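Local coordinates for protein aminotransferase (PDB 4ZM4) that belongs to the class-III aminotransferases, a family of pyridoxal-phosphate-dependent enzymes, and forms an assembly of two chains, at residues G104-E109 against A320-L325; A108-G113 against V259-A264; T255-A260 against S278-G283; F285-F290 against H315-A320. The protein carries 1 engineered substitution. One frame throughout, in Å; residues are numbered along the deposited sequence.

Contact 1 (G104-E109 against A320-L325); sequences GALIAE and AVVAML
Ile107 holds CG1 anti to its carbonyl carbon (chi1 -69°), and Leu325 places its CG in the same position (chi1 -64°), which sends both branched chains into the space between helix 98-110 and helix 315-329. There the two side chains cross obliquely, Ile107 CG1 lying 3.7 Å from Leu325 CD1. The same methyl, Leu325 CD1, also comes to 4.1 Å from Ile107 N, resting against the helix backbone as well as the side chain. Further out, Ile107 CD1 reaches Val321 CG1 at 4.4 Å, one turn earlier on the facing helix. The short segments run at 39° to each other with axes 9.6 Å apart, a helix-helix packing without hydrogen bonds across it. Helix 98-110 is here caught between its neighbour and the mixed seven-stranded sheet of the fold, because Ile107 also touches Val117 and Phe119 of the edge strand 116-120. Leu106 uses both ends of its side chain: its CB meets Leu325 CB at 4.2 Å, while its CD1 reaches across to the backbone of Val322, 3.8 Å from Val322 O, and to the methyl Val322 CG1 at 4.3 Å. Leu325 also packs on Phe257, in the loop before helix 263-267.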
loop_
_atom_site.group_PDB
_atom_site.type_symbol
_atom_site.label_atom_id
_atom_site.label_comp_id
_atom_site.label_asym_id
_atom_site.label_seq_id
_atom_site.Cartn_x
_atom_site.Cartn_y
_atom_site.Cartn_z
ATOM N N GLY B 104 15.308 1.196 -10.642
ATOM C CA GLY B 104 15.000 2.370 -11.444
ATOM C C GLY B 104 15.460 2.188 -12.876
ATOM O O GLY B 104 14.696 2.448 -13.816
ATOM N N ALA B 105 16.692 1.708 -13.053
ATOM C CA ALA B 105 17.300 1.578 -14.410
ATOM C C ALA B 105 16.588 0.542 -15.256
ATOM O O ALA B 105 16.308 0.778 -16.444
ATOM C CB ALA B 105 18.777 1.251 -14.311
ATOM N N LEU B 106 16.240 -0.590 -14.655
ATOM C CA LEU B 106 15.392 -1.565 -15.355
ATOM C C LEU B 106 14.064 -0.997 -15.846
ATOM O O LEU B 106 13.648 -1.263 -16.970
ATOM C CB LEU B 106 15.174 -2.814 -14.487
ATOM C CG LEU B 106 16.376 -3.756 -14.630
ATOM C CD1 LEU B 106 16.491 -4.754 -13.483
ATOM C CD2 LEU B 106 16.298 -4.467 -15.978
ATOM N N ILE B 107 13.345 -0.275 -14.993
ATOM C CA ILE B 107 12.071 0.328 -15.410
ATOM C C ILE B 107 12.340 1.294 -16.574
ATOM O O ILE B 107 11.663 1.214 -17.596
ATOM C CB ILE B 107 11.359 1.070 -14.243
ATOM C CG1 ILE B 107 10.861 0.054 -13.200
ATOM C CG2 ILE B 107 10.185 1.893 -14.744
ATOM C CD1 ILE B 107 10.481 0.686 -11.882
ATOM N N ALA B 108 13.357 2.159 -16.434
ATOM C CA ALA B 108 13.654 3.164 -17.467
ATOM C C ALA B 108 14.005 2.527 -18.820
ATOM O O ALA B 108 13.571 3.011 -19.861
ATOM C CB ALA B 108 14.746 4.110 -17.026
ATOM N N GLU B 109 14.732 1.422 -18.777
ATOM C CA GLU B 109 15.145 0.708 -19.988
ATOM C C GLU B 109 13.939 0.125 -20.677
ATOM O O GLU B 109 13.799 0.248 -21.883
ATOM C CB GLU B 109 16.135 -0.434 -19.649
ATOM C CG GLU B 109 16.875 -0.952 -20.866
ATOM C CD GLU B 109 17.578 -2.303 -20.655
ATOM O OE1 GLU B 109 18.040 -2.610 -19.535
ATOM O OE2 GLU B 109 17.658 -3.061 -21.617
ATOM N N ALA B 320 12.441 -7.775 -5.762
ATOM C CA ALA B 320 11.441 -8.422 -6.599
ATOM C C ALA B 320 11.347 -7.736 -7.980
ATOM O O ALA B 320 11.202 -8.404 -8.984
ATOM C CB ALA B 320 10.083 -8.434 -5.902
ATOM N N VAL B 321 11.418 -6.406 -8.012
ATOM C CA VAL B 321 11.340 -5.687 -9.280
ATOM C C VAL B 321 12.549 -6.063 -10.116
ATOM O O VAL B 321 12.412 -6.368 -11.301
ATOM C CB VAL B 321 11.257 -4.148 -9.096
ATOM C CG1 VAL B 321 11.418 -3.400 -10.405
ATOM C CG2 VAL B 321 9.930 -3.747 -8.457
ATOM N N VAL B 322 13.724 -6.071 -9.503
ATOM C CA VAL B 322 14.970 -6.409 -10.210
ATOM C C VAL B 322 14.963 -7.827 -10.773
ATOM O O VAL B 322 15.316 -8.059 -11.926
ATOM C CB VAL B 322 16.188 -6.200 -9.285
ATOM C CG1 VAL B 322 17.447 -6.890 -9.851
ATOM C CG2 VAL B 322 16.425 -4.705 -9.063
ATOM N N ALA B 323 14.546 -8.779 -9.958
ATOM C CA ALA B 323 14.463 -10.174 -10.417
ATOM C C ALA B 323 13.406 -10.350 -11.523
ATOM O O ALA B 323 13.647 -11.048 -12.505
ATOM C CB ALA B 323 14.162 -11.108 -9.248
ATOM N N MET B 324 12.260 -9.686 -11.376
ATOM C CA MET B 324 11.147 -9.908 -12.296
ATOM C C MET B 324 11.423 -9.225 -13.598
ATOM O O MET B 324 11.289 -9.831 -14.663
ATOM C CB MET B 324 9.845 -9.398 -11.695
ATOM C CG MET B 324 8.609 -9.695 -12.516
ATOM S SD MET B 324 8.265 -11.453 -12.772
ATOM C CE MET B 324 6.565 -11.363 -13.368
ATOM N N LEU B 325 11.830 -7.961 -13.540
ATOM C CA LEU B 325 12.103 -7.233 -14.777
ATOM C C LEU B 325 13.403 -7.748 -15.434
ATOM O O LEU B 325 13.502 -7.755 -16.658
ATOM C CB LEU B 325 12.150 -5.732 -14.538
ATOM C CG LEU B 325 10.866 -5.037 -14.076
ATOM C CD1 LEU B 325 11.002 -3.523 -14.086
ATOM C CD2 LEU B 325 9.684 -5.450 -14.932
#

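Contact 2 (A108-G113 against V259-A264); sequences AELVPG and VARGGA
A type I beta turn, Ala260 to Gly263, brings Arg261 and Gly262 against the C-terminal end of helix 98-110, where Leu110 is the last helical residue. The turn is closed by Gly263 N donating to Ala260 O at 3.1 Å. At its corner Gly262, with no side chain to intervene, lets its CA approach Leu110 O to 3.2 Å. Arg261 extends along the helix end, where its side chain and that of Leu110 cross at about a right angle. The bend at chi3 (77°) sets the guanidinium so that Leu110 CD1 sits over the centre of one face, 4.0 Å from Arg261 CZ. The turn precedes helix 263-267, whose Gln265 OE1 accepts from Gly113 N, three residues past Leu110. Two waters lie at the edge of the guanidinium, in its plane. Water 1 donates to Glu109 OE2 at 2.6 Å and accepts from Arg261 NH1 at 3.2 Å; Glu109 OE2 and Arg261 NH1 themselves stay 4.8 Å apart, and Glu109 forms its salt bridge with Arg329 instead. Water 2 accepts from Arg261 NE at 2.7 Å and reaches Leu110 O at 3.0 Å, with other acceptors competing for its protons.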
loop_
_atom_site.group_PDB
_atom_site.type_symbol
_atom_site.label_atom_id
_atom_site.label_comp_id
_atom_site.label_asym_id
_atom_site.label_seq_id
_atom_site.Cartn_x
_atom_site.Cartn_y
_atom_site.Cartn_z
ATOM N N ALA B 108 13.357 2.159 -16.434
ATOM C CA ALA B 108 13.654 3.164 -17.467
ATOM C C ALA B 108 14.005 2.527 -18.820
ATOM O O ALA B 108 13.571 3.011 -19.861
ATOM C CB ALA B 108 14.746 4.110 -17.026
ATOM N N GLU B 109 14.732 1.422 -18.777
ATOM C CA GLU B 109 15.145 0.708 -19.988
ATOM C C GLU B 109 13.939 0.125 -20.677
ATOM O O GLU B 109 13.799 0.248 -21.883
ATOM C CB GLU B 109 16.135 -0.434 -19.649
ATOM C CG GLU B 109 16.875 -0.952 -20.866
ATOM C CD GLU B 109 17.578 -2.303 -20.655
ATOM O OE1 GLU B 109 18.040 -2.610 -19.535
ATOM O OE2 GLU B 109 17.658 -3.061 -21.617
ATOM N N LEU B 110 13.062 -0.515 -19.904
ATOM C CA LEU B 110 11.930 -1.221 -20.460
ATOM C C LEU B 110 10.737 -0.315 -20.807
ATOM O O LEU B 110 9.915 -0.681 -21.661
ATOM C CB LEU B 110 11.508 -2.377 -19.504
ATOM C CG LEU B 110 12.219 -3.740 -19.642
ATOM C CD1 LEU B 110 13.701 -3.630 -19.878
ATOM C CD2 LEU B 110 11.972 -4.588 -18.426
ATOM N N VAL B 111 10.610 0.838 -20.164
ATOM C CA VAL B 111 9.427 1.708 -20.401
ATOM C C VAL B 111 9.832 3.015 -21.028
ATOM O O VAL B 111 10.541 3.801 -20.420
ATOM C CB VAL B 111 8.578 1.972 -19.143
ATOM C CG1 VAL B 111 7.246 2.615 -19.516
ATOM C CG2 VAL B 111 8.318 0.657 -18.436
ATOM N N PRO B 112 9.361 3.246 -22.282
ATOM C CA PRO B 112 9.742 4.421 -23.088
ATOM C C PRO B 112 9.610 5.747 -22.344
ATOM O O PRO B 112 10.578 6.521 -22.248
ATOM C CB PRO B 112 8.749 4.393 -24.285
ATOM C CG PRO B 112 8.198 3.000 -24.333
ATOM C CD PRO B 112 8.380 2.370 -22.983
ATOM N N GLY B 113 8.406 6.001 -21.839
ATOM C CA GLY B 113 8.068 7.296 -21.226
ATOM C C GLY B 113 8.574 7.514 -19.814
ATOM O O GLY B 113 8.172 8.489 -19.189
ATOM N N VAL B 259 0.848 -6.367 -21.886
ATOM C CA VAL B 259 0.386 -6.306 -23.290
ATOM C C VAL B 259 1.563 -6.162 -24.251
ATOM O O VAL B 259 1.420 -6.418 -25.434
ATOM C CB VAL B 259 -0.633 -5.174 -23.553
ATOM C CG1 VAL B 259 -1.857 -5.371 -22.690
ATOM C CG2 VAL B 259 -0.018 -3.812 -23.266
ATOM N N ALA B 260 2.720 -5.831 -23.698
ATOM C CA ALA B 260 4.001 -5.738 -24.407
ATOM C C ALA B 260 5.046 -5.494 -23.334
ATOM O O ALA B 260 4.714 -5.232 -22.172
ATOM C CB ALA B 260 3.987 -4.583 -25.381
ATOM N N ARG B 261 6.312 -5.586 -23.690
ATOM C CA ARG B 261 7.382 -5.378 -22.703
ATOM C C ARG B 261 7.311 -3.959 -22.107
ATOM O O ARG B 261 7.413 -3.770 -20.896
ATOM C CB ARG B 261 8.742 -5.643 -23.359
ATOM C CG ARG B 261 9.854 -5.916 -22.358
ATOM C CD ARG B 261 11.195 -6.112 -23.039
ATOM N NE ARG B 261 11.786 -4.842 -23.460
ATOM C CZ ARG B 261 13.083 -4.628 -23.662
ATOM N NH1 ARG B 261 13.482 -3.424 -24.028
ATOM N NH2 ARG B 261 13.964 -5.579 -23.504
ATOM N N GLY B 262 7.103 -2.971 -22.971
ATOM C CA GLY B 262 6.932 -1.574 -22.577
ATOM C C GLY B 262 5.479 -1.137 -22.451
ATOM O O GLY B 262 5.158 0.048 -22.579
ATOM N N GLY B 263 4.592 -2.092 -22.177
ATOM C CA GLY B 263 3.187 -1.811 -21.914
ATOM C C GLY B 263 2.404 -1.339 -23.112
ATOM O O GLY B 263 2.865 -1.454 -24.252
ATOM N N ALA B 264 1.237 -0.742 -22.836
ATOM C CA ALA B 264 0.396 -0.169 -23.881
ATOM C C ALA B 264 1.053 1.032 -24.579
ATOM O O ALA B 264 0.802 1.287 -25.727
ATOM C CB ALA B 264 -0.960 0.209 -23.290
HETATM O O HOH W 1 16.636 -2.791 -24.038
HETATM O O HOH W 2 10.603 -2.461 -23.964
#

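Contact 3 (T255-A260 against S278-G283); sequences TGFRVA and SRVMGG. Engineered in segment 278-283: Arg279 (natural residue Lys). With P3B ((3E,4R,5R)-4,5-dihydroxy-3-{[(Z)-{3-hydroxy-2-methyl-5-[(phosphonooxy)methyl]pyridin-4(1H)-ylidene}methyl]imino}cyclohex-1-ene-1-carboxylic acid), chain H.
The carbonyl oxygen of Thr255 takes two N-H groups, Arg258 N at 3.0 Å and Val259 N at 3.2 Å, which helps hold the tight turn from which Phe257 points toward Val280. Phe257 has left-handed backbone angles, and its CB meets Val280 CG1 at 3.6 Å. The valine's CG1 is anti to its own backbone N (chi1 172°), which directs that methyl at Phe257 while Val280 CG2 lies 4.2 Å from Arg258 NE. Farther out, on the ring, Phe257 CE2 is 3.8 Å from Met281 CB. The loops follow strands 247-251 and 274-277, parallel neighbours in the seven-stranded sheet, and the second loop reaches the pocket of the bound P3B. Arg279, an engineered residue with lysine in the natural sequence, extends into that pocket, and its NH1 bonds Tyr67 O. Tyr311 of the second subunit bonds Arg279 N and Ser278 OG. Between the loops, water 3 lies 2.7 Å from Gly256 O and accepts a weak bond from Val280 N at 3.3 Å. With Arg258 committing NH1 to Leu423 O and Thr367 OG1 and NH2 to Gly68 O, the direct join is apolar, and polar bridging between the two backbones falls to this water.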
loop_
_atom_site.group_PDB
_atom_site.type_symbol
_atom_site.label_atom_id
_atom_site.label_comp_id
_atom_site.label_asym_id
_atom_site.label_seq_id
_atom_site.Cartn_x
_atom_site.Cartn_y
_atom_site.Cartn_z
ATOM N N THR B 255 -1.751 -3.144 -17.558
ATOM C CA THR B 255 -1.159 -3.303 -18.898
ATOM C C THR B 255 0.391 -3.287 -18.955
ATOM O O THR B 255 0.990 -3.882 -19.870
ATOM C CB THR B 255 -1.689 -2.242 -19.883
ATOM O OG1 THR B 255 -1.450 -0.938 -19.344
ATOM C CG2 THR B 255 -3.138 -2.420 -20.116
ATOM N N GLY B 256 1.035 -2.660 -17.982
ATOM C CA GLY B 256 2.509 -2.596 -17.973
ATOM C C GLY B 256 3.185 -3.948 -17.849
ATOM O O GLY B 256 2.802 -4.772 -17.033
ATOM N N PHE B 257 4.156 -4.189 -18.708
ATOM C CA PHE B 257 4.840 -5.487 -18.817
ATOM C C PHE B 257 3.906 -6.641 -19.063
ATOM O O PHE B 257 4.276 -7.800 -18.832
ATOM C CB PHE B 257 5.682 -5.794 -17.587
ATOM C CG PHE B 257 6.421 -4.608 -17.049
ATOM C CD1 PHE B 257 7.570 -4.144 -17.666
ATOM C CD2 PHE B 257 5.947 -3.939 -15.934
ATOM C CE1 PHE B 257 8.222 -3.039 -17.172
ATOM C CE2 PHE B 257 6.619 -2.844 -15.429
ATOM C CZ PHE B 257 7.753 -2.397 -16.045
ATOM N N ARG B 258 2.731 -6.372 -19.615
ATOM C CA ARG B 258 1.731 -7.429 -19.866
ATOM C C ARG B 258 1.335 -7.488 -21.354
ATOM O O ARG B 258 1.442 -8.545 -21.981
ATOM C CB ARG B 258 0.520 -7.161 -18.961
ATOM C CG ARG B 258 -0.797 -7.793 -19.353
ATOM C CD ARG B 258 -0.827 -9.283 -19.146
ATOM N NE ARG B 258 -0.756 -9.687 -17.736
ATOM C CZ ARG B 258 -0.822 -10.955 -17.327
ATOM N NH1 ARG B 258 -1.026 -11.942 -18.207
ATOM N NH2 ARG B 258 -0.713 -11.256 -16.038
ATOM N N VAL B 259 0.848 -6.367 -21.886
ATOM C CA VAL B 259 0.386 -6.306 -23.290
ATOM C C VAL B 259 1.563 -6.162 -24.251
ATOM O O VAL B 259 1.420 -6.418 -25.434
ATOM C CB VAL B 259 -0.633 -5.174 -23.553
ATOM C CG1 VAL B 259 -1.857 -5.371 -22.690
ATOM C CG2 VAL B 259 -0.018 -3.812 -23.266
ATOM N N ALA B 260 2.720 -5.831 -23.698
ATOM C CA ALA B 260 4.001 -5.738 -24.407
ATOM C C ALA B 260 5.046 -5.494 -23.334
ATOM O O ALA B 260 4.714 -5.232 -22.172
ATOM C CB ALA B 260 3.987 -4.583 -25.381
ATOM N N SER B 278 2.599 -1.445 -11.527
ATOM C CA SER B 278 2.525 -2.372 -10.386
ATOM C C SER B 278 2.438 -3.814 -10.935
ATOM O O SER B 278 2.869 -4.076 -12.041
ATOM C CB SER B 278 1.333 -2.045 -9.494
ATOM O OG SER B 278 1.313 -2.806 -8.308
ATOM N N ARG B 279 1.913 -4.749 -10.168
ATOM C CA ARG B 279 1.483 -6.074 -10.674
ATOM C C ARG B 279 2.604 -6.916 -11.245
ATOM O O ARG B 279 3.303 -7.561 -10.486
ATOM C CB ARG B 279 0.348 -5.951 -11.686
ATOM C CG ARG B 279 -0.845 -5.216 -11.161
ATOM C CD ARG B 279 -1.719 -6.029 -10.239
ATOM N NE ARG B 279 -2.469 -5.078 -9.435
ATOM C CZ ARG B 279 -3.754 -4.755 -9.570
ATOM N NH1 ARG B 279 -4.557 -5.311 -10.484
ATOM N NH2 ARG B 279 -4.239 -3.844 -8.736
ATOM N N VAL B 280 2.761 -6.937 -12.570
ATOM C CA VAL B 280 3.771 -7.778 -13.203
ATOM C C VAL B 280 5.146 -7.315 -12.714
ATOM O O VAL B 280 6.063 -8.128 -12.521
ATOM C CB VAL B 280 3.701 -7.733 -14.752
ATOM C CG1 VAL B 280 4.881 -8.463 -15.370
ATOM C CG2 VAL B 280 2.402 -8.341 -15.239
ATOM N N MET B 281 5.277 -6.012 -12.487
ATOM C CA MET B 281 6.561 -5.413 -12.093
ATOM C C MET B 281 7.188 -6.117 -10.907
ATOM O O MET B 281 8.356 -6.384 -10.926
ATOM C CB MET B 281 6.371 -3.919 -11.767
ATOM C CG MET B 281 7.672 -3.132 -11.651
ATOM S SD MET B 281 7.309 -1.394 -11.377
ATOM C CE MET B 281 6.835 -1.437 -9.633
ATOM N N GLY B 282 6.401 -6.396 -9.876
ATOM C CA GLY B 282 6.888 -7.033 -8.678
ATOM C C GLY B 282 6.538 -8.500 -8.524
ATOM O O GLY B 282 6.783 -9.069 -7.468
ATOM N N GLY B 283 5.956 -9.119 -9.552
ATOM C CA GLY B 283 5.613 -10.546 -9.544
ATOM C C GLY B 283 4.736 -11.025 -8.405
ATOM O O GLY B 283 4.835 -12.182 -7.961
HETATM O OAH P3B H . -4.593 -0.522 -4.969
HETATM P PBA P3B H . -4.112 -1.691 -5.925
HETATM O OAI P3B H . -5.148 -2.756 -5.729
HETATM O OAC P3B H . -2.731 -2.229 -5.589
HETATM O OAQ P3B H . -4.251 -0.970 -7.428
HETATM C CAM P3B H . -5.363 -0.084 -7.780
HETATM C CAV P3B H . -5.510 -0.156 -9.143
HETATM C CAL P3B H . -5.010 0.901 -9.890
HETATM N NAP P3B H . -5.104 0.831 -11.274
HETATM C CAU P3B H . -5.662 -0.262 -11.898
HETATM C CAA P3B H . -5.781 -0.311 -13.261
HETATM C CAW P3B H . -6.171 -1.252 -11.182
HETATM O OAE P3B H . -6.709 -2.294 -11.855
HETATM C CAX P3B H . -6.097 -1.280 -9.788
HETATM C CAJ P3B H . -6.667 -2.371 -9.043
HETATM N NAO P3B H . -7.436 -3.338 -9.648
HETATM C CAT P3B H . -8.082 -4.315 -8.936
HETATM C CAK P3B H . -8.204 -4.370 -7.520
HETATM C CAS P3B H . -8.935 -5.333 -6.833
HETATM C CAR P3B H . -8.978 -5.382 -5.427
HETATM O OAD P3B H . -9.542 -6.300 -4.811
HETATM O OAB P3B H . -8.540 -4.496 -4.735
HETATM C CAN P3B H . -9.400 -6.426 -7.453
HETATM C CAY P3B H . -9.217 -6.564 -8.973
HETATM O OAF P3B H . -10.483 -7.112 -9.389
HETATM C CAZ P3B H . -8.816 -5.246 -9.752
HETATM O OAG P3B H . -8.217 -5.422 -11.089
HETATM O O HOH W 3 1.286 -5.004 -14.836
#

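Contact 4 (F285-F290 against H315-A320); sequences FPVAAF and HAALRA
The chain at Phe285-Val287 runs past the first turns of helix 315-329, with the nearest pair of CA atoms, 5.9 Å apart, at Val287 and Ala317. This is the entry into strand 288-292 of the mixed seven-stranded sheet, so the contact seats the start of the helix beside the approach to a strand, near the subunit interface. Phe285 does most of the touching. Its CG is anti to the backbone N (chi1 -167°), which swings the ring out over the helix, with Ala317 N and the carbonyl carbon of Ala316 lying over one face. Near the far end of the ring, CE1 of Phe285 comes to 3.4 Å from Ala317 CB and CZ to 3.6 Å from Ala316 CB. The opposite face carries Pro286 CD, 3.1 Å above the ring plane and offset toward the rim, so the ring is sandwiched between its own next residue and the helix. Ala317 N bonds Asn314 OD1, which meets its polar need apart from the ring. Beyond the segments, Phe285 of the second subunit meets this ring with the planes at about 45°, and Phe87 of that subunit also packs on it. At the root of the side chain, Phe285 CB is 3.9 Å from Ala320 CB. Val287 adds a second apolar touch: its CG2, anti to the backbone N, lies 3.9 Å from Ala317 CB.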
loop_
_atom_site.group_PDB
_atom_site.type_symbol
_atom_site.label_atom_id
_atom_site.label_comp_id
_atom_site.label_asym_id
_atom_site.label_seq_id
_atom_site.Cartn_x
_atom_site.Cartn_y
_atom_site.Cartn_z
ATOM N N PHE B 285 4.678 -9.352 -5.345
ATOM C CA PHE B 285 5.087 -8.673 -4.127
ATOM C C PHE B 285 4.359 -7.326 -4.073
ATOM O O PHE B 285 4.233 -6.654 -5.116
ATOM C CB PHE B 285 6.614 -8.453 -4.090
ATOM C CG PHE B 285 7.148 -8.051 -2.738
ATOM C CD1 PHE B 285 7.093 -6.717 -2.309
ATOM C CD2 PHE B 285 7.697 -8.986 -1.887
ATOM C CE1 PHE B 285 7.587 -6.343 -1.068
ATOM C CE2 PHE B 285 8.200 -8.628 -0.633
ATOM C CZ PHE B 285 8.145 -7.295 -0.232
ATOM N N PRO B 286 3.925 -6.892 -2.885
ATOM C CA PRO B 286 3.245 -5.588 -2.899
ATOM C C PRO B 286 4.180 -4.411 -3.200
ATOM O O PRO B 286 4.993 -4.014 -2.348
ATOM C CB PRO B 286 2.631 -5.489 -1.508
ATOM C CG PRO B 286 2.932 -6.778 -0.843
ATOM C CD PRO B 286 4.071 -7.413 -1.539
ATOM N N VAL B 287 4.107 -3.920 -4.434
ATOM C CA VAL B 287 4.969 -2.849 -4.924
ATOM C C VAL B 287 4.345 -2.199 -6.140
ATOM O O VAL B 287 3.638 -2.831 -6.892
ATOM C CB VAL B 287 6.392 -3.355 -5.267
ATOM C CG1 VAL B 287 6.365 -4.363 -6.398
ATOM C CG2 VAL B 287 7.330 -2.200 -5.617
ATOM N N ALA B 288 4.569 -0.895 -6.267
ATOM C CA ALA B 288 4.067 -0.101 -7.367
ATOM C C ALA B 288 5.038 1.056 -7.585
ATOM O O ALA B 288 5.953 1.261 -6.795
ATOM C CB ALA B 288 2.693 0.456 -7.042
ATOM N N ALA B 289 4.853 1.778 -8.677
ATOM C CA ALA B 289 5.675 2.941 -8.976
ATOM C C ALA B 289 4.894 3.899 -9.851
ATOM O O ALA B 289 3.985 3.499 -10.582
ATOM C CB ALA B 289 6.966 2.509 -9.702
ATOM N N PHE B 290 5.317 5.142 -9.858
ATOM C CA PHE B 290 4.886 6.046 -10.911
ATOM C C PHE B 290 6.083 6.831 -11.369
ATOM O O PHE B 290 7.001 7.082 -10.589
ATOM C CB PHE B 290 3.712 6.947 -10.467
ATOM C CG PHE B 290 4.067 7.921 -9.412
ATOM C CD1 PHE B 290 4.201 7.508 -8.098
ATOM C CD2 PHE B 290 4.259 9.257 -9.721
ATOM C CE1 PHE B 290 4.528 8.414 -7.116
ATOM C CE2 PHE B 290 4.596 10.156 -8.734
ATOM C CZ PHE B 290 4.712 9.737 -7.430
ATOM N N HIS B 315 13.672 -2.867 0.397
ATOM C CA HIS B 315 14.687 -3.637 -0.323
ATOM C C HIS B 315 14.146 -4.951 -0.878
ATOM O O HIS B 315 14.500 -5.329 -1.997
ATOM C CB HIS B 315 15.915 -3.895 0.553
ATOM C CG HIS B 315 16.352 -2.711 1.353
ATOM N ND1 HIS B 315 16.330 -1.436 0.855
ATOM C CD2 HIS B 315 16.772 -2.606 2.639
ATOM C CE1 HIS B 315 16.719 -0.587 1.796
ATOM N NE2 HIS B 315 16.990 -1.269 2.891
ATOM N N ALA B 316 13.280 -5.623 -0.127
ATOM C CA ALA B 316 12.588 -6.805 -0.655
ATOM C C ALA B 316 11.760 -6.481 -1.890
ATOM O O ALA B 316 11.905 -7.147 -2.921
ATOM C CB ALA B 316 11.698 -7.440 0.395
ATOM N N ALA B 317 10.937 -5.441 -1.818
ATOM C CA ALA B 317 10.129 -5.027 -2.970
ATOM C C ALA B 317 10.982 -4.719 -4.206
ATOM O O ALA B 317 10.668 -5.176 -5.311
ATOM C CB ALA B 317 9.279 -3.798 -2.636
ATOM N N LEU B 318 12.053 -3.965 -4.031
ATOM C CA LEU B 318 12.930 -3.634 -5.162
ATOM C C LEU B 318 13.788 -4.825 -5.642
ATOM O O LEU B 318 14.062 -4.953 -6.837
ATOM C CB LEU B 318 13.783 -2.400 -4.854
ATOM C CG LEU B 318 12.943 -1.157 -4.544
ATOM C CD1 LEU B 318 13.807 0.102 -4.616
ATOM C CD2 LEU B 318 11.740 -1.011 -5.476
ATOM N N ARG B 319 14.120 -5.749 -4.753
ATOM C CA ARG B 319 14.703 -7.019 -5.206
ATOM C C ARG B 319 13.727 -7.761 -6.131
ATOM O O ARG B 319 14.118 -8.334 -7.162
ATOM C CB ARG B 319 15.103 -7.881 -3.999
ATOM C CG ARG B 319 15.975 -9.085 -4.339
ATOM C CD ARG B 319 17.367 -8.688 -4.825
ATOM N NE ARG B 319 18.122 -9.863 -5.222
ATOM C CZ ARG B 319 18.840 -10.615 -4.401
ATOM N NH1 ARG B 319 18.958 -10.320 -3.117
ATOM N NH2 ARG B 319 19.451 -11.677 -4.867
ATOM N N ALA B 320 12.441 -7.775 -5.762
ATOM C CA ALA B 320 11.441 -8.422 -6.599
ATOM C C ALA B 320 11.347 -7.736 -7.980
ATOM O O ALA B 320 11.202 -8.404 -8.984
ATOM C CB ALA B 320 10.083 -8.434 -5.902
#

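In the fold
Helix 315-329 joins contacts 1 and 4, which share Ala320 and have centres 10 Å apart; helix 98-110 likewise joins contacts 1 and 2. Phe257 connects three of the contacts, since its CE1 lies 3.6 Å from Leu325 CD2 of contact 1 and 3.9 Å from Val111 CG2 of contact 2. Contacts 3 and 4 meet where Ser278 OG comes to 2.7 Å from Val287 O, a probable hydrogen bond. Contacts 2 and 4 remain apart, about 8 Å between nearest atoms. Contact 3 alone supplies a residue of the P3B pocket, Arg279; the side chain of Pro286 is about 7 Å from P3B and that of Val321 about 13 Å.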